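Local coordinates for uncharacterized protein (Legionella pneumophila subsp. pneumophila str. Philadelphia 1, PDB 4R0G), which probably acts as a guanine-nucleotide exchange factor for the small GTPases Rab5, Rab21 and Rab22, at residues E7-L12 / L58-K63; K16-L21 / R76-G81; F20-K25 / E209-T214; T169-L174 / K205-Q210. All coordinates share one frame; numbering follows the deposited sequence.

How the contacts relate
Contacts 1 and 2 are buried and lie within the VPS9-like region. They interlock along the chain, because helix 5-14 is followed by helix 17-20 and helix 58-71 by helix 80-101. Contact 1 sets leucines against a carbonyl and a lysine stem, whereas contact 2, close to the centre of the chain, is purely leucine on leucine. Contact 3 reuses Phe20 and Leu21 but turns to the surface, where polar and charged side chains reach the loop of the helical bundle region. Contact 4 shares Glu209 and Gln210 with contact 3 and is partly buried: two leucines face inward, and a lysine beside a histidine lies further out.

Contact 1 of 4, residues E7-L12 / L58-K63; sequences EYLQAL and LDDIKK
Leu12 fills the tight part of this contact, its CD2 methyl lying 3.6 Å from the backbone oxygen Asp60 O. With CG anti to the backbone N (chi1 170°), the isobutyl group is carried across to the other helix, and a branched, apolar chain suits a buried position that must fill space without asking for a hydrogen bond. In return, the methylene stem of Lys63 runs past Leu12 O, with CD 3.9 Å from it. Leu9 adds a looser touch, CD2 to Asp60 OD2 at 4.4 Å. The pairing joins helix 5-14 to helix 58-71 within the all-helical VPS9-like region; the short segments cross at 60° with their axes 10.6 Å apart. The buried charge of Asp60 is probably offset by Arg13, which pairs with OD1 as a salt bridge, while Trp51 NE1 gives a hydrogen bond to OD2. Toward solvent the packing gives way to polar ends. Lysine fits the partly exposed edge, where its stem packs and its ammonium leads away: Lys63 NZ forms a salt bridge with Asp59 OD2 (3.0 Å), on the syn lone pair of that oxygen, and also reaches the backbone oxygen of Arg13.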
# COMPACT_ATOMS: atom_id res chain seq x y z
N GLU A 7 1.84 -27.80 -10.30
CA GLU A 7 1.15 -27.60 -9.04
C GLU A 7 0.80 -26.13 -8.89
O GLU A 7 -0.38 -25.78 -8.66
CB GLU A 7 2.01 -28.10 -7.87
CG GLU A 7 1.64 -29.48 -7.39
CD GLU A 7 2.51 -29.94 -6.24
OE1 GLU A 7 3.74 -29.70 -6.28
OE2 GLU A 7 1.96 -30.54 -5.28
N TYR A 8 1.80 -25.26 -9.05
CA TYR A 8 1.57 -23.82 -8.95
C TYR A 8 0.56 -23.30 -9.96
O TYR A 8 -0.43 -22.66 -9.58
CB TYR A 8 2.87 -23.03 -8.97
CG TYR A 8 3.62 -23.12 -7.66
CD1 TYR A 8 3.11 -22.54 -6.52
CD2 TYR A 8 4.83 -23.80 -7.56
CE1 TYR A 8 3.78 -22.63 -5.32
CE2 TYR A 8 5.51 -23.90 -6.37
CZ TYR A 8 4.98 -23.31 -5.24
OH TYR A 8 5.64 -23.39 -4.03
N LEU A 9 0.76 -23.60 -11.24
CA LEU A 9 -0.23 -23.22 -12.25
C LEU A 9 -1.63 -23.79 -11.97
O LEU A 9 -2.63 -23.17 -12.32
CB LEU A 9 0.25 -23.59 -13.64
CG LEU A 9 1.54 -22.88 -14.00
CD1 LEU A 9 2.06 -23.40 -15.32
CD2 LEU A 9 1.32 -21.37 -14.05
N GLN A 10 -1.70 -24.94 -11.32
CA GLN A 10 -3.01 -25.49 -10.93
C GLN A 10 -3.67 -24.53 -9.95
O GLN A 10 -4.83 -24.15 -10.12
CB GLN A 10 -2.88 -26.88 -10.31
CG GLN A 10 -4.21 -27.63 -10.19
CD GLN A 10 -5.02 -27.63 -11.49
OE1 GLN A 10 -4.51 -28.00 -12.55
NE2 GLN A 10 -6.30 -27.21 -11.40
N ALA A 11 -2.91 -24.13 -8.94
CA ALA A 11 -3.38 -23.15 -7.97
C ALA A 11 -3.89 -21.88 -8.64
O ALA A 11 -4.92 -21.32 -8.23
CB ALA A 11 -2.27 -22.84 -6.95
N LEU A 12 -3.17 -21.42 -9.68
CA LEU A 12 -3.64 -20.25 -10.45
C LEU A 12 -4.99 -20.51 -11.13
O LEU A 12 -5.87 -19.64 -11.16
CB LEU A 12 -2.59 -19.78 -11.47
CG LEU A 12 -3.17 -18.73 -12.43
CD1 LEU A 12 -3.34 -17.40 -11.71
CD2 LEU A 12 -2.38 -18.56 -13.73
N LEU A 58 -4.82 -19.72 -22.88
CA LEU A 58 -5.66 -18.54 -22.84
C LEU A 58 -6.32 -18.33 -21.48
O LEU A 58 -6.37 -17.20 -20.97
CB LEU A 58 -6.68 -18.62 -23.98
CG LEU A 58 -7.53 -17.38 -24.24
CD1 LEU A 58 -6.64 -16.21 -24.66
CD2 LEU A 58 -8.57 -17.68 -25.31
N ASP A 59 -6.79 -19.41 -20.88
CA ASP A 59 -7.41 -19.33 -19.57
C ASP A 59 -6.41 -18.93 -18.46
O ASP A 59 -6.76 -18.23 -17.51
CB ASP A 59 -8.16 -20.65 -19.26
CG ASP A 59 -8.70 -20.72 -17.83
OD1 ASP A 59 -9.67 -19.94 -17.54
OD2 ASP A 59 -8.16 -21.54 -17.02
N ASP A 60 -5.15 -19.33 -18.60
CA ASP A 60 -4.12 -18.97 -17.61
C ASP A 60 -4.00 -17.45 -17.57
O ASP A 60 -3.83 -16.85 -16.51
CB ASP A 60 -2.74 -19.57 -17.99
CG ASP A 60 -2.62 -21.07 -17.67
OD1 ASP A 60 -3.65 -21.78 -17.60
OD2 ASP A 60 -1.46 -21.53 -17.51
N ILE A 61 -4.07 -16.85 -18.74
CA ILE A 61 -3.98 -15.41 -18.89
C ILE A 61 -5.17 -14.72 -18.24
O ILE A 61 -4.99 -13.77 -17.48
CB ILE A 61 -3.94 -15.07 -20.39
CG1 ILE A 61 -2.74 -15.75 -21.02
CG2 ILE A 61 -3.89 -13.58 -20.64
CD1 ILE A 61 -2.75 -15.67 -22.48
N LYS A 62 -6.37 -15.20 -18.54
CA LYS A 62 -7.59 -14.54 -18.05
C LYS A 62 -7.75 -14.57 -16.53
O LYS A 62 -8.30 -13.65 -15.93
CB LYS A 62 -8.83 -15.09 -18.76
CG LYS A 62 -9.15 -14.34 -20.04
CD LYS A 62 -10.50 -14.69 -20.59
CE LYS A 62 -10.76 -13.92 -21.89
NZ LYS A 62 -12.00 -14.43 -22.59
N LYS A 63 -7.27 -15.64 -15.92
CA LYS A 63 -7.33 -15.77 -14.47
C LYS A 63 -6.26 -14.88 -13.89
O LYS A 63 -6.45 -14.24 -12.86
CB LYS A 63 -7.19 -17.23 -14.02
CG LYS A 63 -8.52 -17.91 -13.86
CD LYS A 63 -8.42 -19.41 -14.08
CE LYS A 63 -9.81 -20.01 -14.37
NZ LYS A 63 -9.76 -21.51 -14.54

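Contact 2 of 4, residues K16-L21 / R76-G81; sequences KYLLFL and RPLREG
Leu21 and Leu78 make the closest touch here, with Leu21 CD1 3.6 Å from Leu78 CD2. The two side chains cross obliquely and touch through one methyl of each. The same Leu78 methyl also faces Leu18, at a longer 4.4 Å between the two CD2 atoms. Both Leu21 (chi1 -68°) and Leu78 (chi1 -58°) place CG anti to the carbonyl carbon, and from there their branches extend into the space between backbones whose nearest CA atoms, those of Leu18 and Leu78, remain 9.3 Å apart. Around this trio comes a wider apolar shell. Leu82 packs on both Leu18 and Leu21, Leu67 supports Leu21, and Leu78 is flanked by Ile165 and Leu86. The backbone sets these groups in place: Lys16 stands at the N-cap of the short helix 17-20, and the bond from Leu21 N to Tyr17 O (2.8 Å) carries the helical turn on to Leu21. Three residues apart, Leu18 and Leu21 share one side of it. On the other segment, Leu78 sits in the connection that leads into helix 80-101. Beyond it, Arg79 reaches a neighbouring subunit through a weak hydrogen bond to the backbone oxygen of Glu74 there. No hydrogen bond spans the two segments. Cohesion must therefore come from dispersion and the exclusion of water, for which leucine, compact and branched, is well suited near the centre of the chain.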
# COMPACT_ATOMS: atom_id res chain seq x y z
N LYS A 16 -6.25 -20.04 -6.30
CA LYS A 16 -5.56 -19.90 -5.03
C LYS A 16 -4.34 -19.00 -5.27
O LYS A 16 -3.21 -19.46 -5.55
CB LYS A 16 -5.15 -21.30 -4.54
N TYR A 17 -4.54 -17.72 -5.06
CA TYR A 17 -3.61 -16.78 -5.64
C TYR A 17 -2.34 -16.55 -4.81
O TYR A 17 -1.24 -16.57 -5.36
CB TYR A 17 -4.30 -15.47 -5.99
CG TYR A 17 -5.33 -15.54 -7.09
CD1 TYR A 17 -5.01 -15.98 -8.36
CD2 TYR A 17 -6.63 -15.12 -6.86
CE1 TYR A 17 -5.98 -16.02 -9.38
CE2 TYR A 17 -7.58 -15.14 -7.86
CZ TYR A 17 -7.26 -15.59 -9.12
OH TYR A 17 -8.23 -15.60 -10.09
N LEU A 18 -2.50 -16.34 -3.50
CA LEU A 18 -1.36 -16.16 -2.60
C LEU A 18 -0.41 -17.31 -2.75
O LEU A 18 0.81 -17.12 -2.72
CB LEU A 18 -1.80 -16.04 -1.14
CG LEU A 18 -2.28 -14.62 -0.95
CD1 LEU A 18 -3.00 -14.45 0.35
CD2 LEU A 18 -1.05 -13.75 -1.07
N LEU A 19 -0.97 -18.50 -2.93
CA LEU A 19 -0.16 -19.67 -3.20
C LEU A 19 0.47 -19.58 -4.59
O LEU A 19 1.66 -19.84 -4.74
CB LEU A 19 -0.99 -20.95 -3.02
CG LEU A 19 -0.24 -22.23 -3.40
CD1 LEU A 19 1.05 -22.34 -2.56
CD2 LEU A 19 -1.16 -23.47 -3.29
N PHE A 20 -0.31 -19.20 -5.59
CA PHE A 20 0.25 -19.12 -6.94
C PHE A 20 1.47 -18.21 -7.02
O PHE A 20 2.44 -18.53 -7.68
CB PHE A 20 -0.79 -18.68 -7.93
CG PHE A 20 -0.21 -18.09 -9.18
CD1 PHE A 20 0.40 -18.90 -10.13
CD2 PHE A 20 -0.31 -16.72 -9.45
CE1 PHE A 20 0.94 -18.38 -11.29
CE2 PHE A 20 0.23 -16.20 -10.63
CZ PHE A 20 0.85 -17.05 -11.55
N LEU A 21 1.40 -17.09 -6.28
CA LEU A 21 2.47 -16.08 -6.17
C LEU A 21 3.75 -16.56 -5.48
O LEU A 21 4.71 -15.81 -5.34
CB LEU A 21 1.96 -14.82 -5.45
CG LEU A 21 0.91 -13.98 -6.21
CD1 LEU A 21 0.54 -12.75 -5.44
CD2 LEU A 21 1.42 -13.59 -7.57
N ARG A 76 -4.82 -1.83 -2.06
CA ARG A 76 -3.50 -2.40 -2.37
C ARG A 76 -3.13 -3.69 -1.65
O ARG A 76 -2.10 -3.75 -0.96
CB ARG A 76 -2.37 -1.37 -2.18
CG ARG A 76 -2.31 -0.26 -3.21
CD ARG A 76 -1.58 -0.59 -4.50
NE ARG A 76 -2.08 0.30 -5.56
CZ ARG A 76 -1.93 0.12 -6.87
NH1 ARG A 76 -1.25 -0.94 -7.34
NH2 ARG A 76 -2.47 1.01 -7.71
N PRO A 77 -3.92 -4.76 -1.85
CA PRO A 77 -3.72 -5.97 -1.04
C PRO A 77 -2.34 -6.60 -1.29
O PRO A 77 -1.86 -7.35 -0.45
CB PRO A 77 -4.85 -6.90 -1.51
CG PRO A 77 -5.07 -6.46 -2.97
CD PRO A 77 -4.88 -4.97 -2.96
N LEU A 78 -1.68 -6.28 -2.40
CA LEU A 78 -0.41 -6.95 -2.64
C LEU A 78 0.72 -5.95 -2.65
O LEU A 78 0.91 -5.26 -3.64
CB LEU A 78 -0.45 -7.70 -3.99
CG LEU A 78 -1.54 -8.76 -4.18
CD1 LEU A 78 -1.91 -8.87 -5.64
CD2 LEU A 78 -1.11 -10.14 -3.64
N ARG A 79 1.51 -5.92 -1.59
CA ARG A 79 2.59 -4.94 -1.46
C ARG A 79 3.89 -5.69 -1.47
O ARG A 79 3.87 -6.92 -1.44
CB ARG A 79 2.44 -4.15 -0.15
CG ARG A 79 1.02 -3.61 0.17
CD ARG A 79 1.05 -2.50 1.25
NE ARG A 79 -0.07 -2.51 2.22
CZ ARG A 79 -1.36 -2.44 1.89
NH1 ARG A 79 -1.69 -2.37 0.62
NH2 ARG A 79 -2.31 -2.45 2.82
N GLU A 80 5.02 -4.98 -1.47
CA GLU A 80 6.34 -5.60 -1.32
C GLU A 80 6.63 -6.85 -2.19
O GLU A 80 6.44 -6.86 -3.41
CB GLU A 80 6.61 -5.93 0.15
CG GLU A 80 6.73 -4.70 1.06
CD GLU A 80 8.01 -3.89 0.82
OE1 GLU A 80 8.17 -3.31 -0.28
OE2 GLU A 80 8.85 -3.85 1.75
N GLY A 81 7.08 -7.91 -1.52
CA GLY A 81 7.48 -9.13 -2.20
C GLY A 81 6.35 -9.80 -2.92
O GLY A 81 6.58 -10.38 -3.98

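Contact 3 of 4, residues F20-K25 / E209-T214; sequences FLQWPK and EQTELT
The carboxamide of Gln22 points its oxygen at the loop that carries Glu209 and Thr211, OE1 lying 3.7 Å from the methyl Thr211 CG2 and 4.0 Å from the backbone oxygen Glu209 O. The second flat group, the carboxylate of Glu209, is met through OE2 by Lys25 NZ at 3.4 Å, a long and weak salt bridge. In both pairs the side chains cross at about a right angle, so each meeting involves chain ends and not lengths lying alongside. Lys25 is extended, swung away from its own backbone N (chi1 -174°), and spans the distance that the Glu209 chain, bent at chi2, helps to close. Long, flexible, charged chains suit this solvent-facing border, while Thr211 combines a methyl for the contact with a hydroxyl that suits a partly exposed position. Gln22 owes its position to a type I beta turn from Phe20 to Trp23, closed by Trp23 N to Phe20 O at 3.1 Å. The turn presents Gln22 to the loop, while Phe20, at its start, points away from that loop and is buried against Leu9 and Leu12. The contact thus bridges the VPS9-like and helical bundle regions of this all-helical chain. On one side the turn leads into helix 23-30, where Trp23 meets Trp51 edge-to-face and Pro24 packs on Ala85 of helix 80-101; on the other, the loop connects helix 193-208 to helix 215-229.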
# COMPACT_ATOMS: atom_id res chain seq x y z
N PHE A 20 -0.31 -19.20 -5.59
CA PHE A 20 0.25 -19.12 -6.94
C PHE A 20 1.47 -18.21 -7.02
O PHE A 20 2.44 -18.53 -7.68
CB PHE A 20 -0.79 -18.68 -7.93
CG PHE A 20 -0.21 -18.09 -9.18
CD1 PHE A 20 0.40 -18.90 -10.13
CD2 PHE A 20 -0.31 -16.72 -9.45
CE1 PHE A 20 0.94 -18.38 -11.29
CE2 PHE A 20 0.23 -16.20 -10.63
CZ PHE A 20 0.85 -17.05 -11.55
N LEU A 21 1.40 -17.09 -6.28
CA LEU A 21 2.47 -16.08 -6.17
C LEU A 21 3.75 -16.56 -5.48
O LEU A 21 4.71 -15.81 -5.34
CB LEU A 21 1.96 -14.82 -5.45
CG LEU A 21 0.91 -13.98 -6.21
CD1 LEU A 21 0.54 -12.75 -5.44
CD2 LEU A 21 1.42 -13.59 -7.57
N GLN A 22 3.73 -17.80 -5.00
CA GLN A 22 4.86 -18.41 -4.29
C GLN A 22 5.76 -19.12 -5.29
O GLN A 22 6.85 -19.62 -4.97
CB GLN A 22 4.31 -19.42 -3.30
CG GLN A 22 4.90 -19.42 -1.93
CD GLN A 22 4.02 -20.20 -0.96
OE1 GLN A 22 3.33 -19.60 -0.14
NE2 GLN A 22 4.04 -21.54 -1.06
N TRP A 23 5.26 -19.15 -6.51
CA TRP A 23 5.89 -19.80 -7.64
C TRP A 23 7.31 -19.33 -7.89
O TRP A 23 8.23 -20.15 -7.99
CB TRP A 23 5.05 -19.52 -8.88
CG TRP A 23 5.40 -20.27 -10.09
CD1 TRP A 23 6.03 -21.48 -10.16
CD2 TRP A 23 5.09 -19.90 -11.44
NE1 TRP A 23 6.14 -21.88 -11.47
CE2 TRP A 23 5.57 -20.94 -12.28
CE3 TRP A 23 4.45 -18.79 -12.02
CZ2 TRP A 23 5.45 -20.90 -13.68
CZ3 TRP A 23 4.32 -18.75 -13.41
CH2 TRP A 23 4.82 -19.81 -14.23
N PRO A 24 7.51 -18.00 -8.01
CA PRO A 24 8.88 -17.64 -8.39
C PRO A 24 9.92 -17.96 -7.29
O PRO A 24 11.12 -18.07 -7.58
CB PRO A 24 8.76 -16.15 -8.76
CG PRO A 24 7.56 -15.66 -8.12
CD PRO A 24 6.65 -16.80 -7.87
N LYS A 25 9.46 -18.15 -6.06
CA LYS A 25 10.36 -18.58 -4.98
C LYS A 25 10.74 -20.06 -5.15
O LYS A 25 11.86 -20.47 -4.84
CB LYS A 25 9.72 -18.29 -3.61
CG LYS A 25 10.63 -18.57 -2.44
CD LYS A 25 9.86 -18.83 -1.15
CE LYS A 25 10.83 -19.25 -0.02
NZ LYS A 25 10.27 -19.07 1.36
N GLU A 209 4.51 -18.15 5.43
CA GLU A 209 4.26 -19.34 4.63
C GLU A 209 2.75 -19.57 4.38
O GLU A 209 2.38 -20.50 3.67
CB GLU A 209 4.89 -20.57 5.33
CG GLU A 209 6.26 -21.04 4.77
CD GLU A 209 7.38 -19.98 4.84
OE1 GLU A 209 7.66 -19.44 5.94
OE2 GLU A 209 7.98 -19.69 3.77
N GLN A 210 1.88 -18.74 4.94
CA GLN A 210 0.48 -19.11 4.91
C GLN A 210 -0.36 -18.43 3.82
O GLN A 210 -0.25 -17.23 3.62
CB GLN A 210 -0.14 -18.95 6.30
CG GLN A 210 -0.64 -20.28 6.84
CD GLN A 210 0.49 -21.22 7.22
OE1 GLN A 210 1.35 -20.86 8.04
NE2 GLN A 210 0.51 -22.42 6.62
N THR A 211 -1.14 -19.20 3.08
CA THR A 211 -1.93 -18.62 1.99
C THR A 211 -3.41 -18.36 2.29
O THR A 211 -4.13 -17.77 1.47
CB THR A 211 -1.77 -19.45 0.68
OG1 THR A 211 -2.27 -20.78 0.87
CG2 THR A 211 -0.30 -19.53 0.31
N GLU A 212 -3.87 -18.79 3.46
CA GLU A 212 -5.24 -18.53 3.90
C GLU A 212 -5.38 -18.69 5.42
O GLU A 212 -4.55 -19.33 6.06
CB GLU A 212 -6.24 -19.41 3.15
CG GLU A 212 -5.94 -20.92 3.21
CD GLU A 212 -6.81 -21.74 2.25
OE1 GLU A 212 -7.31 -21.19 1.24
OE2 GLU A 212 -6.99 -22.96 2.52
N LEU A 213 -6.42 -18.12 6.00
CA LEU A 213 -6.57 -18.29 7.44
C LEU A 213 -7.47 -19.50 7.72
O LEU A 213 -8.71 -19.42 7.66
CB LEU A 213 -7.15 -17.02 8.05
CG LEU A 213 -6.35 -15.74 7.77
CD1 LEU A 213 -7.08 -14.50 8.23
CD2 LEU A 213 -4.97 -15.79 8.42
N THR A 214 -6.84 -20.60 8.13
CA THR A 214 -7.57 -21.82 8.37
C THR A 214 -7.53 -22.01 9.86
O THR A 214 -6.90 -21.21 10.56
CB THR A 214 -6.96 -23.00 7.61
OG1 THR A 214 -5.61 -23.22 8.05
CG2 THR A 214 -6.96 -22.70 6.11

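Contact 4 of 4, residues T169-L174 / K205-Q210; sequences TYLKYL and KYLHEQ
Leu171 packs on Leu207, while in the same segment the hydroxyl of Tyr173 is turned toward the loop before helix 80-101 and gripped by two backbone groups there: Arg79 N donates to its OH, and Pro77 O is hydrogen-bonded to it as well. Tyrosine suits this place because its buried ring carries a hydroxyl that can both accept and donate. This joins the helical bundle region to the VPS9-like region. Within the bundle, helix 155-183 and the next helix, 193-208, form a helical hairpin and run in roughly opposite directions where they meet. Across the two segments the nearest CA atoms, of Lys172 and Leu207, are 6.9 Å apart, near enough for a leucine to reach the opposing backbone. Leu207 does so with CD1, which packs on Leu171 CB at 3.9 Å and stands 4.3 Å from Lys172 N. Leu171 is also covered by Ile221 of helix 215-229, making a buried apolar layer for which leucine is apt. Further out, Lys172 and His208 lie side by side and point the same way. They suit a more exposed position, where methylenes can pack while polar ends remain near water. The Lys172 chain bends at its last torsion (chi4 -80°), and the contact is made by a methylene: CE lies 3.8 Å from His208 ND1, obliquely to the ring, whereas NZ is 4.5 Å from the same ND1.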
# COMPACT_ATOMS: atom_id res chain seq x y z
N THR A 169 -3.41 -11.05 3.89
CA THR A 169 -2.34 -10.14 3.60
C THR A 169 -2.36 -8.95 4.56
O THR A 169 -1.32 -8.45 4.97
CB THR A 169 -2.41 -9.77 2.12
OG1 THR A 169 -1.09 -9.76 1.58
CG2 THR A 169 -3.07 -8.44 1.91
N TYR A 170 -3.56 -8.52 4.96
CA TYR A 170 -3.70 -7.40 5.88
C TYR A 170 -2.99 -7.70 7.20
O TYR A 170 -2.29 -6.84 7.73
CB TYR A 170 -5.18 -7.10 6.11
CG TYR A 170 -5.42 -5.98 7.08
CD1 TYR A 170 -5.17 -4.66 6.72
CD2 TYR A 170 -5.89 -6.23 8.36
CE1 TYR A 170 -5.39 -3.62 7.61
CE2 TYR A 170 -6.11 -5.20 9.26
CZ TYR A 170 -5.86 -3.90 8.88
OH TYR A 170 -6.09 -2.88 9.79
N LEU A 171 -3.18 -8.92 7.71
CA LEU A 171 -2.42 -9.44 8.85
C LEU A 171 -0.94 -9.38 8.65
O LEU A 171 -0.22 -9.06 9.59
CB LEU A 171 -2.77 -10.90 9.14
CG LEU A 171 -3.96 -11.17 10.04
CD1 LEU A 171 -3.94 -12.61 10.45
CD2 LEU A 171 -3.94 -10.26 11.28
N LYS A 172 -0.48 -9.68 7.44
CA LYS A 172 0.94 -9.76 7.14
C LYS A 172 1.60 -8.40 7.38
O LYS A 172 2.57 -8.31 8.15
CB LYS A 172 1.19 -10.27 5.72
CG LYS A 172 2.65 -10.20 5.20
CD LYS A 172 2.82 -11.02 3.89
CE LYS A 172 4.30 -11.28 3.47
NZ LYS A 172 4.98 -10.12 2.78
N TYR A 173 1.04 -7.35 6.78
CA TYR A 173 1.64 -6.02 6.87
C TYR A 173 1.53 -5.42 8.27
O TYR A 173 2.44 -4.74 8.74
CB TYR A 173 0.99 -5.08 5.86
CG TYR A 173 0.96 -5.63 4.46
CD1 TYR A 173 2.11 -6.07 3.85
CD2 TYR A 173 -0.24 -5.74 3.78
CE1 TYR A 173 2.09 -6.59 2.56
CE2 TYR A 173 -0.28 -6.26 2.50
CZ TYR A 173 0.88 -6.69 1.90
OH TYR A 173 0.82 -7.22 0.62
N LEU A 174 0.40 -5.64 8.92
CA LEU A 174 0.20 -5.09 10.25
C LEU A 174 1.28 -5.59 11.19
O LEU A 174 1.81 -4.82 11.99
CB LEU A 174 -1.17 -5.50 10.80
CG LEU A 174 -1.60 -4.96 12.17
CD1 LEU A 174 -1.87 -3.48 12.12
CD2 LEU A 174 -2.84 -5.67 12.69
N LYS A 205 7.35 -14.89 10.70
CA LYS A 205 7.88 -16.04 9.97
C LYS A 205 6.83 -17.12 9.74
O LYS A 205 6.75 -17.70 8.65
CB LYS A 205 9.12 -16.62 10.66
N TYR A 206 6.03 -17.43 10.76
CA TYR A 206 5.02 -18.48 10.62
C TYR A 206 4.00 -18.05 9.57
O TYR A 206 3.63 -18.81 8.68
CB TYR A 206 4.32 -18.80 11.96
CG TYR A 206 3.07 -19.63 11.75
CD1 TYR A 206 3.14 -21.01 11.62
CD2 TYR A 206 1.81 -19.03 11.63
CE1 TYR A 206 1.99 -21.78 11.39
CE2 TYR A 206 0.65 -19.80 11.39
CZ TYR A 206 0.75 -21.17 11.28
OH TYR A 206 -0.39 -21.92 11.05
N LEU A 207 3.57 -16.80 9.66
CA LEU A 207 2.55 -16.31 8.78
C LEU A 207 3.06 -16.16 7.35
O LEU A 207 2.26 -16.08 6.42
CB LEU A 207 2.05 -14.96 9.28
CG LEU A 207 0.57 -14.74 9.57
CD1 LEU A 207 0.34 -13.27 9.57
CD2 LEU A 207 -0.32 -15.37 8.54
N HIS A 208 4.37 -16.12 7.16
CA HIS A 208 4.92 -15.83 5.84
C HIS A 208 4.64 -16.96 4.88
O HIS A 208 4.55 -16.75 3.68
CB HIS A 208 6.42 -15.60 5.90
CG HIS A 208 7.02 -15.21 4.59
ND1 HIS A 208 6.90 -13.94 4.07
CD2 HIS A 208 7.74 -15.92 3.70
CE1 HIS A 208 7.53 -13.89 2.91
NE2 HIS A 208 8.05 -15.08 2.66
N GLU A 209 4.51 -18.15 5.43
CA GLU A 209 4.26 -19.34 4.63
C GLU A 209 2.75 -19.57 4.38
O GLU A 209 2.38 -20.50 3.67
CB GLU A 209 4.89 -20.57 5.33
CG GLU A 209 6.26 -21.04 4.77
CD GLU A 209 7.38 -19.98 4.84
OE1 GLU A 209 7.66 -19.44 5.94
OE2 GLU A 209 7.98 -19.69 3.77
N GLN A 210 1.88 -18.74 4.94
CA GLN A 210 0.48 -19.11 4.91
C GLN A 210 -0.36 -18.43 3.82
O GLN A 210 -0.25 -17.23 3.62
CB GLN A 210 -0.14 -18.95 6.30
CG GLN A 210 -0.64 -20.28 6.84
CD GLN A 210 0.49 -21.22 7.22
OE1 GLN A 210 1.35 -20.86 8.04
NE2 GLN A 210 0.51 -22.42 6.62